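Local atomic coordinates of CRISPR protein (Archaeoglobus fulgidus, PDB entry 4MJK), a protein that probably serves as the Cas5 subunit of a type I-A CRISPR Cascade complex, the assembly that carries CRISPR RNA to invading nucleic acid. Residues 4-9 and 160-165; 8-13 and 128-133; 16-21 and 30-35; 38-43 and 145-150. All coordinates share one frame; numbering follows the deposited sequence.

In the fold
Contacts 1 and 2 share strand 2-10, a central strand of a ferredoxin-like sheet: strand 157-170 pairs along one edge of it and strand 127-134 along the other. Their centres are about 8 Å apart, and a salt bridge joins them, Asp7 OD1 to Arg129 NE at 2.6 Å. Contacts 3 and 4 belong to helix 33-46 and the loops that meet it. Ile150 of contact 4 ties the layers together, touching Val8 and Phe10 of contact 2 as well as Pro31 and Thr35 of contact 3. Contacts 1 and 3 lie farthest apart, with centres about 21 Å apart and nearest atoms about 8 Å. No ligand or active site is defined here.

Contact 1: 4-9 and 160-165; sequences YLVDVE and VDVKKV
Leu5 and Lys163 exchange two backbone hydrogen bonds, Leu5 N to Lys163 O at 2.8 Å and Lys163 N to Leu5 O at 2.9 Å. They set the register of two nearly antiparallel strands. The next rung is altered: Asp7 N bonds to Asp161 O, but Asp7 O receives Val160 N (2.9 Å), so that Val160 and Asp161 both stand opposite one residue. This is a classic β bulge.

The tight part is the backbone ladder and the Tyr4-Lys164 pair, on the face where Tyr4, Val6 and Val162 are buried. There Lys164 runs beside Tyr4, and a bend at its third torsion (chi3 -62°) lays CE 3.6 Å from Tyr4 CE2, oblique to the ring. The ammonium extends past the ring and gives a hydrogen bond of 2.8 Å from Lys164 NZ to a water, which also bonds to Tyr4 OH.

The other face is more open to solvent. Lys163 leads its amine away from the partner strand, and Asp7 OD2 and Asp161 OD2 remain 4.9 Å apart. The like charges probably disfavour each other, although Arg129 offsets the first by a salt bridge to Asp7 OD1. At the bulge, Val160 CG2 still reaches Asp7 CB at 3.8 Å.

Strand 127-134 borders strand 2-10 on its other edge, through backbone bonds of Tyr4, Val6 and Val8. Helix 141-144 packs over the buried face, where Leu144 touches Tyr4, Val6 and Val162.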
# COMPACT_ATOMS: atom_id res chain seq x y z
N TYR A 4 -27.60 -3.63 -4.39
CA TYR A 4 -26.63 -4.40 -3.64
C TYR A 4 -25.73 -3.44 -2.89
O TYR A 4 -25.22 -2.49 -3.48
CB TYR A 4 -25.76 -5.23 -4.58
CG TYR A 4 -26.54 -6.16 -5.49
CD1 TYR A 4 -27.10 -5.70 -6.67
CD2 TYR A 4 -26.71 -7.49 -5.16
CE1 TYR A 4 -27.82 -6.54 -7.49
CE2 TYR A 4 -27.41 -8.35 -5.97
CZ TYR A 4 -27.97 -7.87 -7.14
OH TYR A 4 -28.67 -8.73 -7.96
N LEU A 5 -25.56 -3.69 -1.59
CA LEU A 5 -24.57 -3.01 -0.78
C LEU A 5 -23.41 -3.97 -0.52
O LEU A 5 -23.60 -5.06 0.05
CB LEU A 5 -25.18 -2.61 0.55
CG LEU A 5 -26.35 -1.64 0.44
CD1 LEU A 5 -27.06 -1.60 1.77
CD2 LEU A 5 -25.86 -0.26 0.03
N VAL A 6 -22.22 -3.59 -0.96
CA VAL A 6 -21.06 -4.47 -0.86
C VAL A 6 -19.95 -3.77 -0.09
O VAL A 6 -19.44 -2.72 -0.52
CB VAL A 6 -20.56 -4.84 -2.26
CG1 VAL A 6 -19.46 -5.91 -2.16
CG2 VAL A 6 -21.73 -5.30 -3.16
N ASP A 7 -19.58 -4.34 1.05
CA ASP A 7 -18.49 -3.81 1.87
C ASP A 7 -17.18 -4.54 1.51
O ASP A 7 -17.09 -5.77 1.58
CB ASP A 7 -18.78 -3.99 3.36
CG ASP A 7 -19.83 -3.00 3.88
OD1 ASP A 7 -20.35 -2.19 3.08
OD2 ASP A 7 -20.13 -3.04 5.09
N VAL A 8 -16.17 -3.76 1.15
CA VAL A 8 -14.94 -4.34 0.66
C VAL A 8 -13.76 -3.86 1.50
O VAL A 8 -13.57 -2.66 1.70
CB VAL A 8 -14.70 -3.96 -0.82
CG1 VAL A 8 -13.40 -4.61 -1.32
CG2 VAL A 8 -15.86 -4.41 -1.68
N GLU A 9 -13.00 -4.81 2.02
CA GLU A 9 -11.81 -4.51 2.79
C GLU A 9 -10.58 -4.64 1.89
O GLU A 9 -10.42 -5.64 1.20
CB GLU A 9 -11.73 -5.51 3.95
CG GLU A 9 -10.51 -5.42 4.82
CD GLU A 9 -10.54 -6.49 5.91
OE1 GLU A 9 -9.68 -7.40 5.88
OE2 GLU A 9 -11.44 -6.44 6.78
N VAL A 160 -16.47 -8.31 2.75
CA VAL A 160 -16.81 -8.66 4.13
C VAL A 160 -18.30 -8.58 4.42
O VAL A 160 -18.74 -9.00 5.48
CB VAL A 160 -16.02 -7.84 5.19
CG1 VAL A 160 -14.51 -8.13 5.08
CG2 VAL A 160 -16.32 -6.34 5.08
N ASP A 161 -19.08 -8.02 3.50
CA ASP A 161 -20.54 -8.10 3.63
C ASP A 161 -21.17 -7.76 2.30
O ASP A 161 -20.65 -6.92 1.54
CB ASP A 161 -21.07 -7.17 4.72
CG ASP A 161 -22.42 -7.64 5.30
OD1 ASP A 161 -22.94 -8.71 4.91
OD2 ASP A 161 -22.95 -6.93 6.18
N VAL A 162 -22.27 -8.46 2.00
CA VAL A 162 -23.08 -8.20 0.83
C VAL A 162 -24.52 -8.22 1.29
O VAL A 162 -24.93 -9.11 2.05
CB VAL A 162 -22.92 -9.29 -0.25
CG1 VAL A 162 -23.77 -8.94 -1.47
CG2 VAL A 162 -21.44 -9.48 -0.65
N LYS A 163 -25.30 -7.24 0.85
CA LYS A 163 -26.73 -7.22 1.16
C LYS A 163 -27.51 -6.85 -0.10
O LYS A 163 -27.24 -5.82 -0.74
CB LYS A 163 -27.00 -6.24 2.30
CG LYS A 163 -28.40 -6.27 2.87
CD LYS A 163 -28.55 -5.21 3.96
CE LYS A 163 -30.01 -5.04 4.41
NZ LYS A 163 -30.58 -6.30 4.98
N LYS A 164 -28.46 -7.71 -0.46
CA LYS A 164 -29.39 -7.41 -1.54
C LYS A 164 -30.57 -6.67 -0.94
O LYS A 164 -31.14 -7.10 0.07
CB LYS A 164 -29.84 -8.71 -2.22
CG LYS A 164 -30.54 -8.52 -3.56
CD LYS A 164 -30.93 -9.87 -4.17
CE LYS A 164 -29.68 -10.71 -4.44
NZ LYS A 164 -29.98 -12.11 -4.91
N VAL A 165 -30.93 -5.53 -1.52
CA VAL A 165 -31.98 -4.68 -0.95
C VAL A 165 -32.99 -4.24 -2.00
O VAL A 165 -32.67 -4.10 -3.17
CB VAL A 165 -31.40 -3.41 -0.29
CG1 VAL A 165 -30.58 -3.76 0.94
CG2 VAL A 165 -30.56 -2.62 -1.31
O HOH W 1 -30.10 -11.61 -7.63

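Contact 2: 8-13 and 128-133; sequences VEFVWG and IRWFLV
Val8 and Ile128 form an antiparallel hydrogen-bonded pair between neighbouring central strands of a ferredoxin-like β sheet. In the βαββαβ order of that fold, strands 2-10 and 127-134 are the first and third strands, side by side in the middle of the sheet, as expected for a Cas5-family RAMP protein. Two backbone bonds make the rung: Val8 N to Ile128 O is 2.9 Å, and Ile128 N to Val8 O is also 2.9 Å. The two segments overlap at this one rung, and pairing continues on either side with residues outside them; the remaining contacts here are made by side chains on one buried face.

Val8 sends CG2 to the six-membered ring of Trp130, meeting CZ3 obliquely at 4.0 Å. Phe10, with CG anti to its carbonyl carbon (chi1 -74°), swings its ring back toward the same indole. Phe10 CZ and Trp130 CH2 approach to 3.9 Å, each near the plane of the other's ring, so the aromatics meet edge to edge instead of stacking. Phe10 CE1 also reaches Ile128 CD1 at 3.9 Å. A serine in place of Phe10 would probably leave a gap beside Ile128 CD1 and the Trp130 CH2 edge, which would both lose the phenyl ring that touches them.

Helix 33-46 takes part in this core through Phe36, which stacks on Trp130. Farther along, Trp12 meets Trp12 of the second subunit. Within strand 127-134 itself, Ile128 CG2 lies 3.6 Å above the plane of the Trp130 ring, offset toward its rim.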
# COMPACT_ATOMS: atom_id res chain seq x y z
N VAL A 8 -16.17 -3.76 1.15
CA VAL A 8 -14.94 -4.34 0.66
C VAL A 8 -13.76 -3.86 1.50
O VAL A 8 -13.57 -2.66 1.70
CB VAL A 8 -14.70 -3.96 -0.82
CG1 VAL A 8 -13.40 -4.61 -1.32
CG2 VAL A 8 -15.86 -4.41 -1.68
N GLU A 9 -13.00 -4.81 2.02
CA GLU A 9 -11.81 -4.51 2.79
C GLU A 9 -10.58 -4.64 1.89
O GLU A 9 -10.42 -5.64 1.20
CB GLU A 9 -11.73 -5.51 3.95
CG GLU A 9 -10.51 -5.42 4.82
CD GLU A 9 -10.54 -6.49 5.91
OE1 GLU A 9 -9.68 -7.40 5.88
OE2 GLU A 9 -11.44 -6.44 6.78
N PHE A 10 -9.72 -3.63 1.90
CA PHE A 10 -8.53 -3.62 1.04
C PHE A 10 -7.32 -3.97 1.90
O PHE A 10 -7.26 -3.58 3.06
CB PHE A 10 -8.30 -2.23 0.39
CG PHE A 10 -9.28 -1.91 -0.73
CD1 PHE A 10 -10.61 -1.68 -0.45
CD2 PHE A 10 -8.85 -1.87 -2.05
CE1 PHE A 10 -11.51 -1.40 -1.47
CE2 PHE A 10 -9.74 -1.60 -3.08
CZ PHE A 10 -11.08 -1.36 -2.79
N VAL A 11 -6.38 -4.71 1.34
CA VAL A 11 -5.10 -4.95 2.01
C VAL A 11 -4.33 -3.63 2.17
O VAL A 11 -3.85 -3.34 3.27
CB VAL A 11 -4.24 -5.99 1.24
CG1 VAL A 11 -2.84 -6.16 1.87
CG2 VAL A 11 -4.98 -7.34 1.19
N TRP A 12 -4.21 -2.84 1.10
CA TRP A 12 -3.37 -1.62 1.14
C TRP A 12 -3.87 -0.45 0.30
O TRP A 12 -3.48 0.69 0.54
CB TRP A 12 -1.94 -1.94 0.65
CG TRP A 12 -1.91 -2.39 -0.79
CD1 TRP A 12 -2.02 -3.68 -1.25
CD2 TRP A 12 -1.81 -1.56 -1.94
NE1 TRP A 12 -1.98 -3.68 -2.63
CE2 TRP A 12 -1.85 -2.39 -3.07
CE3 TRP A 12 -1.68 -0.18 -2.14
CZ2 TRP A 12 -1.77 -1.90 -4.39
CZ3 TRP A 12 -1.60 0.31 -3.44
CH2 TRP A 12 -1.65 -0.54 -4.54
N GLY A 13 -4.70 -0.72 -0.70
CA GLY A 13 -5.03 0.29 -1.70
C GLY A 13 -5.23 -0.36 -3.05
O GLY A 13 -5.56 -1.54 -3.11
N ILE A 128 -14.23 0.17 1.92
CA ILE A 128 -15.10 1.01 1.10
C ILE A 128 -16.42 0.28 0.86
O ILE A 128 -16.41 -0.94 0.66
CB ILE A 128 -14.44 1.33 -0.28
CG1 ILE A 128 -13.16 2.14 -0.08
CG2 ILE A 128 -15.44 2.09 -1.18
CD1 ILE A 128 -12.39 2.40 -1.36
N ARG A 129 -17.54 0.99 0.91
CA ARG A 129 -18.84 0.40 0.61
C ARG A 129 -19.35 0.87 -0.75
O ARG A 129 -19.38 2.08 -1.02
CB ARG A 129 -19.87 0.75 1.70
CG ARG A 129 -21.28 0.19 1.41
CD ARG A 129 -22.28 0.42 2.57
NE ARG A 129 -21.79 -0.20 3.81
CZ ARG A 129 -22.08 0.24 5.03
NH1 ARG A 129 -22.87 1.29 5.18
NH2 ARG A 129 -21.59 -0.38 6.10
N TRP A 130 -19.75 -0.08 -1.59
CA TRP A 130 -20.40 0.23 -2.87
C TRP A 130 -21.90 -0.01 -2.77
O TRP A 130 -22.35 -0.94 -2.09
CB TRP A 130 -19.83 -0.61 -4.01
CG TRP A 130 -18.64 -0.01 -4.70
CD1 TRP A 130 -18.64 0.79 -5.81
CD2 TRP A 130 -17.27 -0.18 -4.33
NE1 TRP A 130 -17.35 1.14 -6.16
CE2 TRP A 130 -16.49 0.56 -5.26
CE3 TRP A 130 -16.62 -0.87 -3.30
CZ2 TRP A 130 -15.09 0.62 -5.18
CZ3 TRP A 130 -15.22 -0.82 -3.24
CH2 TRP A 130 -14.48 -0.08 -4.17
N PHE A 131 -22.66 0.83 -3.46
CA PHE A 131 -24.11 0.70 -3.53
C PHE A 131 -24.41 0.73 -5.02
O PHE A 131 -24.24 1.77 -5.69
CB PHE A 131 -24.77 1.87 -2.78
CG PHE A 131 -26.28 1.80 -2.68
CD1 PHE A 131 -26.99 0.71 -3.18
CD2 PHE A 131 -26.99 2.83 -2.07
CE1 PHE A 131 -28.38 0.66 -3.08
CE2 PHE A 131 -28.39 2.77 -1.95
CZ PHE A 131 -29.08 1.68 -2.46
N LEU A 132 -24.80 -0.43 -5.55
CA LEU A 132 -25.12 -0.59 -6.96
C LEU A 132 -26.62 -0.84 -7.09
O LEU A 132 -27.22 -1.51 -6.24
CB LEU A 132 -24.35 -1.77 -7.58
CG LEU A 132 -22.90 -1.49 -7.99
CD1 LEU A 132 -22.04 -1.26 -6.76
CD2 LEU A 132 -22.33 -2.63 -8.83
N VAL A 133 -27.22 -0.29 -8.14
CA VAL A 133 -28.63 -0.54 -8.41
C VAL A 133 -28.75 -1.04 -9.84
O VAL A 133 -28.17 -0.45 -10.74
CB VAL A 133 -29.50 0.75 -8.25
CG1 VAL A 133 -30.97 0.44 -8.61
CG2 VAL A 133 -29.39 1.32 -6.83

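Contact 3: 16-21 and 30-35; sequences ARIAGL and YPPPTT
Ala16 begins the contact by pressing its methyl against the ring of Pro32, with Ala16 CB 3.7 Å from Pro32 CD. The same methyl comes within 4.1 Å of Thr35 OG1, a van der Waals approach. From here the chain curls into a 3-10 turn, in which Ala19 N bonds back to Ala16 O at 3.1 Å and helps fix the carbonyl of the residue that has just touched Pro32.

Ile18, two residues later in that turn, carries most of the remaining contact with a single methyl. Its CG1 takes the crowded position between the backbone N and the carbonyl carbon (chi1 56°), from which the extended end reaches across to the start of the helix. Ile18 CD1 settles 3.8 Å from Pro32 CG and 3.7 Å from Thr35 OG1, and Thr34 OG1 lies 3.9 Å away, so one methyl bears on a proline ring and two threonine side chains.

Leu21 closes the turn through Leu21 N to Ile18 O at 3.0 Å. The Thr24 hydroxyl bonds to the carbonyls of both Ile18 and Leu21, which must share its single proton.

Across the contact, Pro32 is the N-cap of helix 33-46, and its other surroundings include Tyr201 of strand 196-202. A proline next in line, Pro33, suits the first turn of a helix, where a backbone N-H has no carbonyl behind it to bond. The whole is the loop from strand 13-15 into helix 33-46, part of the first strand-to-helix connection of a ferredoxin-like fold, consistent with a Cas5 protein.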
# COMPACT_ATOMS: atom_id res chain seq x y z
N ALA A 16 -5.25 1.48 -10.68
CA ALA A 16 -6.07 1.39 -11.89
C ALA A 16 -5.37 2.15 -13.01
O ALA A 16 -5.42 3.39 -13.07
CB ALA A 16 -7.46 1.94 -11.64
N ARG A 17 -4.72 1.42 -13.90
CA ARG A 17 -3.88 2.07 -14.90
C ARG A 17 -4.65 2.79 -16.01
O ARG A 17 -4.05 3.49 -16.83
CB ARG A 17 -2.80 1.09 -15.41
CG ARG A 17 -1.78 0.76 -14.32
CD ARG A 17 -0.78 -0.28 -14.75
NE ARG A 17 -1.32 -1.61 -14.58
CZ ARG A 17 -0.72 -2.58 -13.90
NH1 ARG A 17 0.48 -2.36 -13.36
NH2 ARG A 17 -1.30 -3.78 -13.78
N ILE A 18 -5.98 2.68 -16.01
CA ILE A 18 -6.78 3.52 -16.91
C ILE A 18 -6.65 5.01 -16.59
O ILE A 18 -7.13 5.86 -17.33
CB ILE A 18 -8.29 3.11 -16.98
CG1 ILE A 18 -8.94 3.10 -15.58
CG2 ILE A 18 -8.44 1.76 -17.68
CD1 ILE A 18 -10.47 2.81 -15.62
N ALA A 19 -5.97 5.33 -15.49
CA ALA A 19 -5.60 6.71 -15.22
C ALA A 19 -4.79 7.27 -16.40
O ALA A 19 -4.75 8.47 -16.62
CB ALA A 19 -4.78 6.80 -13.93
N GLY A 20 -4.16 6.38 -17.16
CA GLY A 20 -3.35 6.80 -18.30
C GLY A 20 -4.14 7.26 -19.51
O GLY A 20 -3.59 7.88 -20.43
N LEU A 21 -5.44 6.96 -19.53
CA LEU A 21 -6.29 7.34 -20.67
C LEU A 21 -6.55 8.84 -20.69
O LEU A 21 -6.56 9.49 -19.64
CB LEU A 21 -7.61 6.58 -20.65
CG LEU A 21 -7.56 5.05 -20.71
CD1 LEU A 21 -8.96 4.49 -20.53
CD2 LEU A 21 -6.94 4.55 -22.02
N TYR A 30 -10.33 7.09 -5.84
CA TYR A 30 -11.01 5.80 -5.67
C TYR A 30 -10.95 4.91 -6.89
O TYR A 30 -10.78 5.38 -8.00
CB TYR A 30 -12.49 6.02 -5.34
CG TYR A 30 -12.72 6.64 -3.99
CD1 TYR A 30 -12.58 5.88 -2.83
CD2 TYR A 30 -13.07 7.98 -3.87
CE1 TYR A 30 -12.78 6.44 -1.59
CE2 TYR A 30 -13.27 8.55 -2.62
CZ TYR A 30 -13.13 7.76 -1.48
OH TYR A 30 -13.32 8.30 -0.22
N PRO A 31 -11.15 3.59 -6.70
CA PRO A 31 -11.23 2.72 -7.88
C PRO A 31 -12.37 3.18 -8.79
O PRO A 31 -13.48 3.40 -8.30
CB PRO A 31 -11.58 1.35 -7.28
CG PRO A 31 -11.07 1.41 -5.89
CD PRO A 31 -11.34 2.84 -5.45
N PRO A 32 -12.09 3.34 -10.09
CA PRO A 32 -13.16 3.74 -11.02
C PRO A 32 -14.32 2.74 -11.04
O PRO A 32 -14.12 1.55 -10.78
CB PRO A 32 -12.45 3.76 -12.38
CG PRO A 32 -10.99 4.04 -12.02
CD PRO A 32 -10.77 3.28 -10.74
N PRO A 33 -15.53 3.23 -11.32
CA PRO A 33 -16.69 2.32 -11.35
C PRO A 33 -16.59 1.24 -12.44
O PRO A 33 -17.09 0.15 -12.23
CB PRO A 33 -17.89 3.26 -11.58
CG PRO A 33 -17.31 4.52 -12.12
CD PRO A 33 -15.92 4.63 -11.51
N THR A 34 -15.95 1.52 -13.58
CA THR A 34 -15.78 0.43 -14.55
C THR A 34 -14.79 -0.61 -14.03
O THR A 34 -14.85 -1.78 -14.43
CB THR A 34 -15.35 0.90 -15.94
OG1 THR A 34 -14.19 1.74 -15.84
CG2 THR A 34 -16.48 1.68 -16.62
N THR A 35 -13.88 -0.18 -13.15
CA THR A 35 -12.93 -1.11 -12.54
C THR A 35 -13.64 -2.06 -11.58
O THR A 35 -13.40 -3.27 -11.59
CB THR A 35 -11.77 -0.35 -11.86
OG1 THR A 35 -11.06 0.42 -12.84
CG2 THR A 35 -10.78 -1.32 -11.21

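Contact 4: 38-43 and 145-150; sequences GAVAEA and WKIHRI
Arg149 sets its CG between the backbone N and the carbonyl carbon (chi1 61°) and bends again at chi2, while Glu42 reaches outward as an extended chain with CG anti to its N (chi1 173°); the two meet at about a right angle. Glu42 OE1 and Arg149 NE are 3.2 Å apart in a salt bridge whose hydrogen bond is weak. The carboxylate plane is turned 70° from the guanidinium, with OE1 oblique to it and OE2 near its plane at the edge. Taking away the carboxylate, as an alanine here does, would probably leave the guanidinium without its charge partner and freer to turn, since its bond from Arg149 NH1 to Gly151 O is weak.

Helix 33-46, the first helix of the ferredoxin-like fold, lies over the loop leading into strand 157-170. Its small residues let the loop come close: Ala39 CB is 3.4 Å from Arg149 O and 4.2 Å from Ile150 CG1. Ile147 meets the helix with both branches, CG2 4.1 Å from Ala39 CB and CD1 4.1 Å from Val40 CG2. One turn on, Ala43 CB approaches Ile147 CG1 at 4.3 Å, and the same isoleucine touches Val157 and Val159 of strand 157-170.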
# COMPACT_ATOMS: atom_id res chain seq x y z
N GLY A 38 -15.67 -4.36 -13.71
CA GLY A 38 -14.80 -5.36 -14.32
C GLY A 38 -14.48 -6.49 -13.36
O GLY A 38 -14.33 -7.64 -13.77
N ALA A 39 -14.38 -6.17 -12.07
CA ALA A 39 -14.13 -7.19 -11.05
C ALA A 39 -15.34 -8.11 -10.89
O ALA A 39 -15.20 -9.32 -10.77
CB ALA A 39 -13.76 -6.55 -9.71
N VAL A 40 -16.54 -7.52 -10.87
CA VAL A 40 -17.76 -8.32 -10.87
C VAL A 40 -17.78 -9.24 -12.10
O VAL A 40 -18.03 -10.45 -11.99
CB VAL A 40 -19.02 -7.43 -10.87
CG1 VAL A 40 -20.29 -8.30 -10.84
CG2 VAL A 40 -19.01 -6.48 -9.69
N ALA A 41 -17.50 -8.67 -13.27
CA ALA A 41 -17.51 -9.43 -14.51
C ALA A 41 -16.51 -10.59 -14.46
O ALA A 41 -16.84 -11.71 -14.84
CB ALA A 41 -17.20 -8.52 -15.70
N GLU A 42 -15.29 -10.31 -14.00
CA GLU A 42 -14.29 -11.37 -13.83
C GLU A 42 -14.76 -12.48 -12.90
O GLU A 42 -14.51 -13.66 -13.15
CB GLU A 42 -12.95 -10.80 -13.32
CG GLU A 42 -11.93 -11.89 -12.98
CD GLU A 42 -10.53 -11.38 -12.69
OE1 GLU A 42 -10.36 -10.17 -12.43
OE2 GLU A 42 -9.58 -12.20 -12.73
N ALA A 43 -15.42 -12.10 -11.81
CA ALA A 43 -15.88 -13.09 -10.83
C ALA A 43 -16.98 -13.96 -11.44
O ALA A 43 -17.09 -15.15 -11.14
CB ALA A 43 -16.37 -12.42 -9.57
N TRP A 145 -19.46 -12.14 -3.38
CA TRP A 145 -18.55 -12.53 -2.30
C TRP A 145 -17.18 -12.97 -2.80
O TRP A 145 -16.22 -13.00 -2.04
CB TRP A 145 -19.16 -13.65 -1.47
CG TRP A 145 -20.22 -13.21 -0.53
CD1 TRP A 145 -21.57 -13.27 -0.72
CD2 TRP A 145 -20.03 -12.65 0.78
NE1 TRP A 145 -22.23 -12.78 0.38
CE2 TRP A 145 -21.31 -12.39 1.31
CE3 TRP A 145 -18.90 -12.34 1.54
CZ2 TRP A 145 -21.49 -11.85 2.58
CZ3 TRP A 145 -19.08 -11.80 2.80
CH2 TRP A 145 -20.37 -11.56 3.31
N LYS A 146 -17.10 -13.30 -4.09
CA LYS A 146 -15.91 -13.91 -4.69
C LYS A 146 -14.93 -12.91 -5.32
O LYS A 146 -13.99 -13.29 -6.04
CB LYS A 146 -16.33 -14.94 -5.73
CG LYS A 146 -17.05 -16.17 -5.15
CD LYS A 146 -17.32 -17.19 -6.26
CE LYS A 146 -17.93 -18.48 -5.73
NZ LYS A 146 -19.33 -18.29 -5.29
N ILE A 147 -15.14 -11.63 -5.05
CA ILE A 147 -14.25 -10.60 -5.58
C ILE A 147 -12.98 -10.55 -4.72
O ILE A 147 -13.06 -10.31 -3.51
CB ILE A 147 -14.96 -9.25 -5.58
CG1 ILE A 147 -16.11 -9.26 -6.60
CG2 ILE A 147 -13.96 -8.12 -5.90
CD1 ILE A 147 -17.03 -8.05 -6.50
N HIS A 148 -11.81 -10.76 -5.35
CA HIS A 148 -10.53 -10.81 -4.64
C HIS A 148 -9.55 -9.73 -5.08
O HIS A 148 -8.50 -9.54 -4.46
CB HIS A 148 -9.84 -12.17 -4.83
CG HIS A 148 -10.67 -13.33 -4.37
ND1 HIS A 148 -11.25 -13.39 -3.12
CD2 HIS A 148 -11.02 -14.48 -5.00
CE1 HIS A 148 -11.92 -14.52 -3.00
NE2 HIS A 148 -11.79 -15.20 -4.13
N ARG A 149 -9.88 -9.04 -6.17
CA ARG A 149 -9.08 -7.89 -6.56
C ARG A 149 -9.91 -6.83 -7.26
O ARG A 149 -10.86 -7.13 -7.98
CB ARG A 149 -7.89 -8.30 -7.42
CG ARG A 149 -8.28 -8.97 -8.71
CD ARG A 149 -7.76 -8.18 -9.87
NE ARG A 149 -7.76 -8.96 -11.10
CZ ARG A 149 -7.05 -8.64 -12.18
NH1 ARG A 149 -6.29 -7.55 -12.16
NH2 ARG A 149 -7.11 -9.40 -13.26
N ILE A 150 -9.56 -5.57 -7.02
CA ILE A 150 -10.21 -4.46 -7.71
C ILE A 150 -9.11 -3.56 -8.23
O ILE A 150 -8.45 -2.86 -7.47
CB ILE A 150 -11.15 -3.70 -6.76
CG1 ILE A 150 -12.28 -4.63 -6.31
CG2 ILE A 150 -11.71 -2.45 -7.47
CD1 ILE A 150 -13.14 -4.07 -5.19